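Local coordinates for putative phosphohistidine phosphatase SixA (Agrobacterium tumefaciens, PDB 2RFL), which is probably a phosphatase of the histidine phosphatase superfamily, thought to remove phosphate from phosphohistidine in the manner of SixA, at residues S6-K18 with S138-Q150. Residues are numbered along the deposited sequence; the frame is centred on the assembly and turned at random.
Sequences SFPTRVYLLRHAK and SGFPTSGLAVLDQ
Phe140 meets Arg15 and Leu13 in two ways. Its carbonyl O accepts a hydrogen bond from Arg15 NH1 at 2.8 Å, in the carbonyl plane and with an N-H...O angle of 151°, while its ring turns an edge to the carbonyl of Leu13, CZ lying 3.2 Å from Leu13 O. Asn116 donates to the same Phe140 O, which therefore has two donors. Thr142 places CG2 3.8 Å above the centre of the Arg15 guanidinium, so that this group is bonded at its edge to Phe140 O and covered over one face by a methyl. Arg15 gets there with CG anti to its backbone N (chi1 -174°) and a chain extended to NE. Within the type II turn Pro141-Gly144, Ser143 N hydrogen-bonds to His16 O from above the carbonyl plane, at 3.0 Å. Strand 145-149 then runs antiparallel to strand 10-15, their axes 170° apart, in the mixed sheet of the histidine phosphatase fold; strand 10-15 ends at Arg15, and His16, which opens the loop, probably corresponds to the superfamily's phosphate-accepting histidine. Ala146 and Leu13 form a hydrogen-bonded pair, Leu13 N to Ala146 O measuring 2.9 Å. On the opposite face Val147 lies alongside Tyr12, CG1 3.7 Å from CE2. Back on the Leu13 face, Leu148 CD1 packs against Val11 CG1 and Leu13 CD1. Asp149 forms a salt bridge with Arg10, whose NE approaches OD1 on its syn side, tilted from the carboxylate plane, at 3.2 Å. Gln150 NE2 hydrogen-bonds to Ser6 O from above the carbonyl plane, at 3.2 Å.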
ATOM      1  N   SER A   6      -8.824  -7.414 -18.721  1.00 54.43           N
ATOM      2  CA  SER A   6      -8.847  -7.502 -17.229  1.00 53.87           C
ATOM      3  C   SER A   6      -7.674  -6.751 -16.579  1.00 52.39           C
ATOM      4  O   SER A   6      -6.615  -7.330 -16.394  1.00 52.12           O
ATOM      5  CB  SER A   6      -8.845  -8.985 -16.804  1.00 55.40           C
ATOM      6  OG  SER A   6      -7.865  -9.784 -17.498  1.00 57.61           O
ATOM      7  N   PHE A   7      -7.865  -5.470 -16.251  1.00 50.50           N
ATOM      8  CA  PHE A   7      -6.791  -4.578 -15.783  1.00 49.19           C
ATOM      9  C   PHE A   7      -7.260  -3.720 -14.611  1.00 47.23           C
ATOM     10  O   PHE A   7      -8.321  -3.114 -14.705  1.00 46.59           O
ATOM     11  CB  PHE A   7      -6.382  -3.607 -16.907  1.00 50.49           C
ATOM     12  CG  PHE A   7      -5.169  -4.025 -17.713  1.00 51.45           C
ATOM     13  CD1 PHE A   7      -4.921  -5.352 -18.021  1.00 54.02           C
ATOM     14  CD2 PHE A   7      -4.317  -3.057 -18.223  1.00 52.97           C
ATOM     15  CE1 PHE A   7      -3.814  -5.712 -18.779  1.00 55.69           C
ATOM     16  CE2 PHE A   7      -3.218  -3.398 -18.974  1.00 54.22           C
ATOM     17  CZ  PHE A   7      -2.959  -4.734 -19.250  1.00 55.94           C
ATOM     18  N   PRO A   8      -6.454  -3.594 -13.534  1.00 45.75           N
ATOM     19  CA  PRO A   8      -5.070  -4.045 -13.241  1.00 45.26           C
ATOM     20  C   PRO A   8      -4.820  -5.556 -13.182  1.00 44.16           C
ATOM     21  O   PRO A   8      -5.699  -6.326 -12.826  1.00 43.23           O
ATOM     22  CB  PRO A   8      -4.772  -3.400 -11.859  1.00 44.83           C
ATOM     23  CG  PRO A   8      -5.778  -2.203 -11.784  1.00 44.99           C
ATOM     24  CD  PRO A   8      -7.002  -2.816 -12.400  1.00 45.54           C
ATOM     25  N   THR A   9      -3.604  -5.959 -13.509  1.00 44.01           N
ATOM     26  CA  THR A   9      -3.211  -7.357 -13.377  1.00 43.89           C
ATOM     27  C   THR A   9      -2.292  -7.591 -12.157  1.00 43.76           C
ATOM     28  O   THR A   9      -2.087  -8.720 -11.723  1.00 43.43           O
ATOM     29  CB  THR A   9      -2.707  -7.940 -14.742  1.00 43.97           C
ATOM     30  OG1 THR A   9      -1.323  -7.671 -14.970  1.00 43.35           O
ATOM     31  CG2 THR A   9      -3.484  -7.340 -15.865  1.00 43.81           C
ATOM     32  N   ARG A  10      -1.773  -6.499 -11.600  1.00 43.61           N
ATOM     33  CA  ARG A  10      -1.008  -6.536 -10.349  1.00 43.50           C
ATOM     34  C   ARG A  10      -1.406  -5.400  -9.406  1.00 42.37           C
ATOM     35  O   ARG A  10      -1.378  -4.231  -9.801  1.00 42.05           O
ATOM     36  CB  ARG A  10       0.513  -6.491 -10.589  1.00 44.05           C
ATOM     37  CG  ARG A  10       1.320  -6.688  -9.287  1.00 45.70           C
ATOM     38  CD  ARG A  10       2.713  -7.244  -9.505  1.00 49.11           C
ATOM     39  NE  ARG A  10       2.702  -8.656  -9.868  1.00 52.55           N
ATOM     40  CZ  ARG A  10       3.793  -9.409  -9.950  1.00 53.90           C
ATOM     41  NH1 ARG A  10       4.976  -8.884  -9.673  1.00 58.15           N
ATOM     42  NH2 ARG A  10       3.705 -10.684 -10.283  1.00 53.48           N
ATOM     43  N   VAL A  11      -1.754  -5.779  -8.172  1.00 40.80           N
ATOM     44  CA  VAL A  11      -2.091  -4.870  -7.073  1.00 39.16           C
ATOM     45  C   VAL A  11      -1.022  -4.872  -5.980  1.00 37.40           C
ATOM     46  O   VAL A  11      -0.727  -5.895  -5.373  1.00 36.53           O
ATOM     47  CB  VAL A  11      -3.445  -5.247  -6.410  1.00 39.24           C
ATOM     48  CG1 VAL A  11      -3.632  -4.588  -5.051  1.00 37.30           C
ATOM     49  CG2 VAL A  11      -4.591  -4.848  -7.289  1.00 42.94           C
ATOM     50  N   TYR A  12      -0.466  -3.706  -5.716  1.00 35.51           N
ATOM     51  CA  TYR A  12       0.387  -3.522  -4.551  1.00 33.62           C
ATOM     52  C   TYR A  12      -0.391  -2.775  -3.493  1.00 32.10           C
ATOM     53  O   TYR A  12      -1.062  -1.758  -3.800  1.00 31.16           O
ATOM     54  CB  TYR A  12       1.633  -2.736  -4.906  1.00 33.66           C
ATOM     55  CG  TYR A  12       2.475  -3.309  -6.045  1.00 34.68           C
ATOM     56  CD1 TYR A  12       2.434  -2.735  -7.320  1.00 31.79           C
ATOM     57  CD2 TYR A  12       3.365  -4.400  -5.819  1.00 33.30           C
ATOM     58  CE1 TYR A  12       3.226  -3.247  -8.356  1.00 35.43           C
ATOM     59  CE2 TYR A  12       4.170  -4.910  -6.846  1.00 31.61           C
ATOM     60  CZ  TYR A  12       4.089  -4.333  -8.110  1.00 35.72           C
ATOM     61  OH  TYR A  12       4.874  -4.826  -9.134  1.00 36.09           O
ATOM     62  N   LEU A  13      -0.314  -3.302  -2.269  1.00 30.41           N
ATOM     63  CA  LEU A  13      -0.932  -2.728  -1.075  1.00 29.81           C
ATOM     64  C   LEU A  13       0.067  -2.411   0.022  1.00 30.23           C
ATOM     65  O   LEU A  13       0.577  -3.335   0.709  1.00 29.49           O
ATOM     66  CB  LEU A  13      -1.950  -3.712  -0.477  1.00 30.69           C
ATOM     67  CG  LEU A  13      -3.148  -4.256  -1.236  1.00 28.37           C
ATOM     68  CD1 LEU A  13      -3.846  -5.209  -0.306  1.00 29.59           C
ATOM     69  CD2 LEU A  13      -4.052  -3.145  -1.606  1.00 31.07           C
ATOM     70  N   LEU A  14       0.275  -1.109   0.220  1.00 29.86           N
ATOM     71  CA  LEU A  14       1.306  -0.538   1.075  1.00 30.24           C
ATOM     72  C   LEU A  14       0.714   0.247   2.254  1.00 30.54           C
ATOM     73  O   LEU A  14       0.037   1.275   2.096  1.00 30.36           O
ATOM     74  CB  LEU A  14       2.277   0.374   0.249  1.00 29.80           C
ATOM     75  CG  LEU A  14       3.414   1.136   0.992  1.00 28.47           C
ATOM     76  CD1 LEU A  14       4.407   0.211   1.737  1.00 25.85           C
ATOM     77  CD2 LEU A  14       4.198   2.130   0.108  1.00 23.26           C
ATOM     78  N   ARG A  15       0.997  -0.221   3.456  1.00 32.01           N
ATOM     79  CA  ARG A  15       0.635   0.562   4.607  1.00 32.47           C
ATOM     80  C   ARG A  15       1.747   1.575   4.821  1.00 33.22           C
ATOM     81  O   ARG A  15       2.909   1.277   4.570  1.00 31.91           O
ATOM     82  CB  ARG A  15       0.393  -0.299   5.830  1.00 32.51           C
ATOM     83  CG  ARG A  15      -0.139   0.528   7.006  1.00 32.65           C
ATOM     84  CD  ARG A  15      -0.731  -0.285   8.124  1.00 28.81           C
ATOM     85  NE  ARG A  15      -0.930   0.577   9.265  1.00 24.97           N
ATOM     86  CZ  ARG A  15      -0.794   0.178  10.527  1.00 27.56           C
ATOM     87  NH1 ARG A  15      -0.519  -1.096  10.800  1.00 27.33           N
ATOM     88  NH2 ARG A  15      -0.948   1.045  11.521  1.00 23.94           N
ATOM     89  N   HIS A  16       1.366   2.783   5.241  1.00 34.36           N
ATOM     90  CA  HIS A  16       2.296   3.856   5.487  1.00 35.96           C
ATOM     91  C   HIS A  16       3.261   3.384   6.584  1.00 37.94           C
ATOM     92  O   HIS A  16       2.932   2.484   7.372  1.00 37.18           O
ATOM     93  CB  HIS A  16       1.562   5.150   5.897  1.00 35.62           C
ATOM     94  CG  HIS A  16       0.883   5.059   7.230  1.00 36.69           C
ATOM     95  ND1 HIS A  16       1.565   5.172   8.428  1.00 36.08           N
ATOM     96  CD2 HIS A  16      -0.406   4.803   7.558  1.00 36.50           C
ATOM     97  CE1 HIS A  16       0.723   5.002   9.430  1.00 34.02           C
ATOM     98  NE2 HIS A  16      -0.479   4.789   8.930  1.00 33.84           N
ATOM     99  N   ALA A  17       4.456   3.970   6.589  1.00 39.84           N
ATOM    100  CA  ALA A  17       5.482   3.655   7.562  1.00 41.70           C
ATOM    101  C   ALA A  17       5.074   4.168   8.946  1.00 43.29           C
ATOM    102  O   ALA A  17       4.047   4.873   9.066  1.00 42.42           O
ATOM    103  CB  ALA A  17       6.822   4.250   7.110  1.00 41.37           C
ATOM    104  N   LYS A  18       5.867   3.802   9.970  1.00 45.12           N
ATOM    105  CA  LYS A  18       5.618   4.193  11.371  1.00 46.95           C
ATOM    106  C   LYS A  18       5.607   5.705  11.558  1.00 48.27           C
ATOM    107  O   LYS A  18       6.555   6.411  11.175  1.00 48.10           O
ATOM    108  CB  LYS A  18       6.615   3.524  12.343  1.00 47.22           C
ATOM    109  CG  LYS A  18       6.330   3.781  13.852  1.00 47.87           C
ATOM    110  CD  LYS A  18       7.223   3.001  14.810  1.00 45.27           C
ATOM    111  CE  LYS A  18       6.673   1.604  15.132  1.00 48.31           C
ATOM    112  NZ  LYS A  18       5.185   1.506  15.408  1.00 47.65           N
ATOM    113  N   SER A 138      -0.522 -11.249  13.217  1.00 59.52           N
ATOM    114  CA  SER A 138      -0.732 -10.009  13.962  1.00 58.75           C
ATOM    115  C   SER A 138      -1.199  -8.811  13.123  1.00 56.95           C
ATOM    116  O   SER A 138      -1.065  -7.663  13.543  1.00 56.97           O
ATOM    117  CB  SER A 138       0.517  -9.667  14.775  1.00 59.35           C
ATOM    118  OG  SER A 138       1.674  -9.779  13.979  1.00 58.11           O
ATOM    119  N   GLY A 139      -1.762  -9.072  11.950  1.00 54.86           N
ATOM    120  CA  GLY A 139      -2.351  -8.007  11.148  1.00 52.63           C
ATOM    121  C   GLY A 139      -1.409  -7.358  10.151  1.00 50.46           C
ATOM    122  O   GLY A 139      -0.285  -7.816   9.979  1.00 50.99           O
ATOM    123  N   PHE A 140      -1.876  -6.284   9.515  1.00 47.76           N
ATOM    124  CA  PHE A 140      -1.193  -5.635   8.382  1.00 44.76           C
ATOM    125  C   PHE A 140      -0.299  -4.488   8.909  1.00 44.00           C
ATOM    126  O   PHE A 140      -0.802  -3.398   9.257  1.00 43.62           O
ATOM    127  CB  PHE A 140      -2.259  -5.136   7.399  1.00 43.53           C
ATOM    128  CG  PHE A 140      -1.766  -4.849   6.019  1.00 40.00           C
ATOM    129  CD1 PHE A 140      -0.684  -3.996   5.794  1.00 38.52           C
ATOM    130  CD2 PHE A 140      -2.428  -5.390   4.919  1.00 37.69           C
ATOM    131  CE1 PHE A 140      -0.228  -3.691   4.508  1.00 35.24           C
ATOM    132  CE2 PHE A 140      -1.992  -5.102   3.620  1.00 37.24           C
ATOM    133  CZ  PHE A 140      -0.867  -4.235   3.425  1.00 36.69           C
ATOM    134  N   PRO A 141       1.025  -4.744   8.998  1.00 42.70           N
ATOM    135  CA  PRO A 141       1.987  -3.839   9.619  1.00 41.99           C
ATOM    136  C   PRO A 141       2.317  -2.565   8.789  1.00 41.36           C
ATOM    137  O   PRO A 141       1.963  -2.474   7.602  1.00 39.75           O
ATOM    138  CB  PRO A 141       3.230  -4.737   9.782  1.00 42.76           C
ATOM    139  CG  PRO A 141       3.140  -5.734   8.648  1.00 41.84           C
ATOM    140  CD  PRO A 141       1.671  -5.968   8.464  1.00 42.83           C
ATOM    141  N   THR A 142       2.984  -1.603   9.431  1.00 41.05           N
ATOM    142  CA  THR A 142       3.404  -0.371   8.776  1.00 40.78           C
ATOM    143  C   THR A 142       4.504  -0.618   7.782  1.00 39.89           C
ATOM    144  O   THR A 142       5.453  -1.324   8.068  1.00 40.76           O
ATOM    145  CB  THR A 142       3.941   0.692   9.750  1.00 41.51           C
ATOM    146  OG1 THR A 142       5.031   0.155  10.524  1.00 40.55           O
ATOM    147  CG2 THR A 142       2.819   1.249  10.619  1.00 41.38           C
ATOM    148  N   SER A 143       4.400   0.020   6.631  1.00 38.82           N
ATOM    149  CA  SER A 143       5.257  -0.279   5.448  1.00 37.97           C
ATOM    150  C   SER A 143       5.287  -1.739   5.019  1.00 36.56           C
ATOM    151  O   SER A 143       6.279  -2.173   4.424  1.00 34.68           O
ATOM    152  CB  SER A 143       6.675   0.259   5.571  1.00 38.14           C
ATOM    153  OG  SER A 143       7.213   0.281   4.258  1.00 39.76           O
ATOM    154  N   GLY A 144       4.184  -2.464   5.314  1.00 35.62           N
ATOM    155  CA  GLY A 144       3.930  -3.824   4.806  1.00 35.08           C
ATOM    156  C   GLY A 144       3.427  -3.745   3.371  1.00 34.48           C
ATOM    157  O   GLY A 144       2.570  -2.934   3.049  1.00 34.27           O
ATOM    158  N   LEU A 145       3.991  -4.552   2.490  1.00 34.21           N
ATOM    159  CA  LEU A 145       3.601  -4.554   1.069  1.00 32.81           C
ATOM    160  C   LEU A 145       3.108  -5.917   0.556  1.00 32.98           C
ATOM    161  O   LEU A 145       3.889  -6.852   0.374  1.00 32.97           O
ATOM    162  CB  LEU A 145       4.750  -4.070   0.200  1.00 31.25           C
ATOM    163  CG  LEU A 145       4.693  -4.191  -1.320  1.00 29.64           C
ATOM    164  CD1 LEU A 145       3.808  -3.062  -1.891  1.00 24.71           C
ATOM    165  CD2 LEU A 145       6.131  -4.175  -1.927  1.00 23.88           C
ATOM    166  N   ALA A 146       1.804  -5.990   0.295  1.00 33.19           N
ATOM    167  CA  ALA A 146       1.182  -7.110  -0.346  1.00 33.09           C
ATOM    168  C   ALA A 146       1.330  -6.931  -1.849  1.00 34.09           C
ATOM    169  O   ALA A 146       1.116  -5.833  -2.381  1.00 33.12           O
ATOM    170  CB  ALA A 146      -0.220  -7.120   0.016  1.00 33.49           C
ATOM    171  N   VAL A 147       1.747  -8.005  -2.516  1.00 35.62           N
ATOM    172  CA  VAL A 147       1.859  -8.095  -3.985  1.00 36.67           C
ATOM    173  C   VAL A 147       0.850  -9.141  -4.481  1.00 36.48           C
ATOM    174  O   VAL A 147       0.960 -10.325  -4.153  1.00 36.00           O
ATOM    175  CB  VAL A 147       3.292  -8.514  -4.458  1.00 37.49           C
ATOM    176  CG1 VAL A 147       3.428  -8.437  -5.978  1.00 35.69           C
ATOM    177  CG2 VAL A 147       4.361  -7.655  -3.787  1.00 41.35           C
ATOM    178  N   LEU A 148      -0.122  -8.691  -5.267  1.00 35.68           N
ATOM    179  CA  LEU A 148      -1.228  -9.529  -5.671  1.00 35.85           C
ATOM    180  C   LEU A 148      -1.361  -9.654  -7.178  1.00 37.20           C
ATOM    181  O   LEU A 148      -1.133  -8.703  -7.896  1.00 36.09           O
ATOM    182  CB  LEU A 148      -2.523  -9.023  -5.056  1.00 34.35           C
ATOM    183  CG  LEU A 148      -2.501  -9.006  -3.540  1.00 30.57           C
ATOM    184  CD1 LEU A 148      -2.771  -7.597  -2.994  1.00 27.18           C
ATOM    185  CD2 LEU A 148      -3.507  -9.954  -3.069  1.00 24.40           C
ATOM    186  N   ASP A 149      -1.721 -10.849  -7.629  1.00 39.78           N
ATOM    187  CA  ASP A 149      -1.948 -11.137  -9.044  1.00 42.82           C
ATOM    188  C   ASP A 149      -3.277 -11.839  -9.222  1.00 44.06           C
ATOM    189  O   ASP A 149      -3.811 -12.471  -8.280  1.00 42.77           O
ATOM    190  CB  ASP A 149      -0.832 -12.024  -9.645  1.00 43.06           C
ATOM    191  CG  ASP A 149       0.398 -11.228 -10.102  1.00 45.62           C
ATOM    192  OD1 ASP A 149       0.290 -10.351 -10.982  1.00 47.02           O
ATOM    193  OD2 ASP A 149       1.502 -11.500  -9.591  1.00 48.62           O
ATOM    194  N   GLN A 150      -3.800 -11.695 -10.443  1.00 45.98           N
ATOM    195  CA  GLN A 150      -4.945 -12.457 -10.950  1.00 47.24           C
ATOM    196  C   GLN A 150      -4.577 -13.903 -11.323  1.00 48.02           C
ATOM    197  O   GLN A 150      -4.517 -14.796 -10.484  1.00 47.92           O
ATOM    198  CB  GLN A 150      -5.485 -11.778 -12.207  1.00 47.82           C
ATOM    199  CG  GLN A 150      -5.957 -10.362 -12.002  1.00 47.46           C
ATOM    200  CD  GLN A 150      -6.593  -9.783 -13.246  1.00 47.62           C
ATOM    201  OE1 GLN A 150      -7.203 -10.498 -14.050  1.00 48.90           O
ATOM    202  NE2 GLN A 150      -6.485  -8.482 -13.394  1.00 43.75           N
TER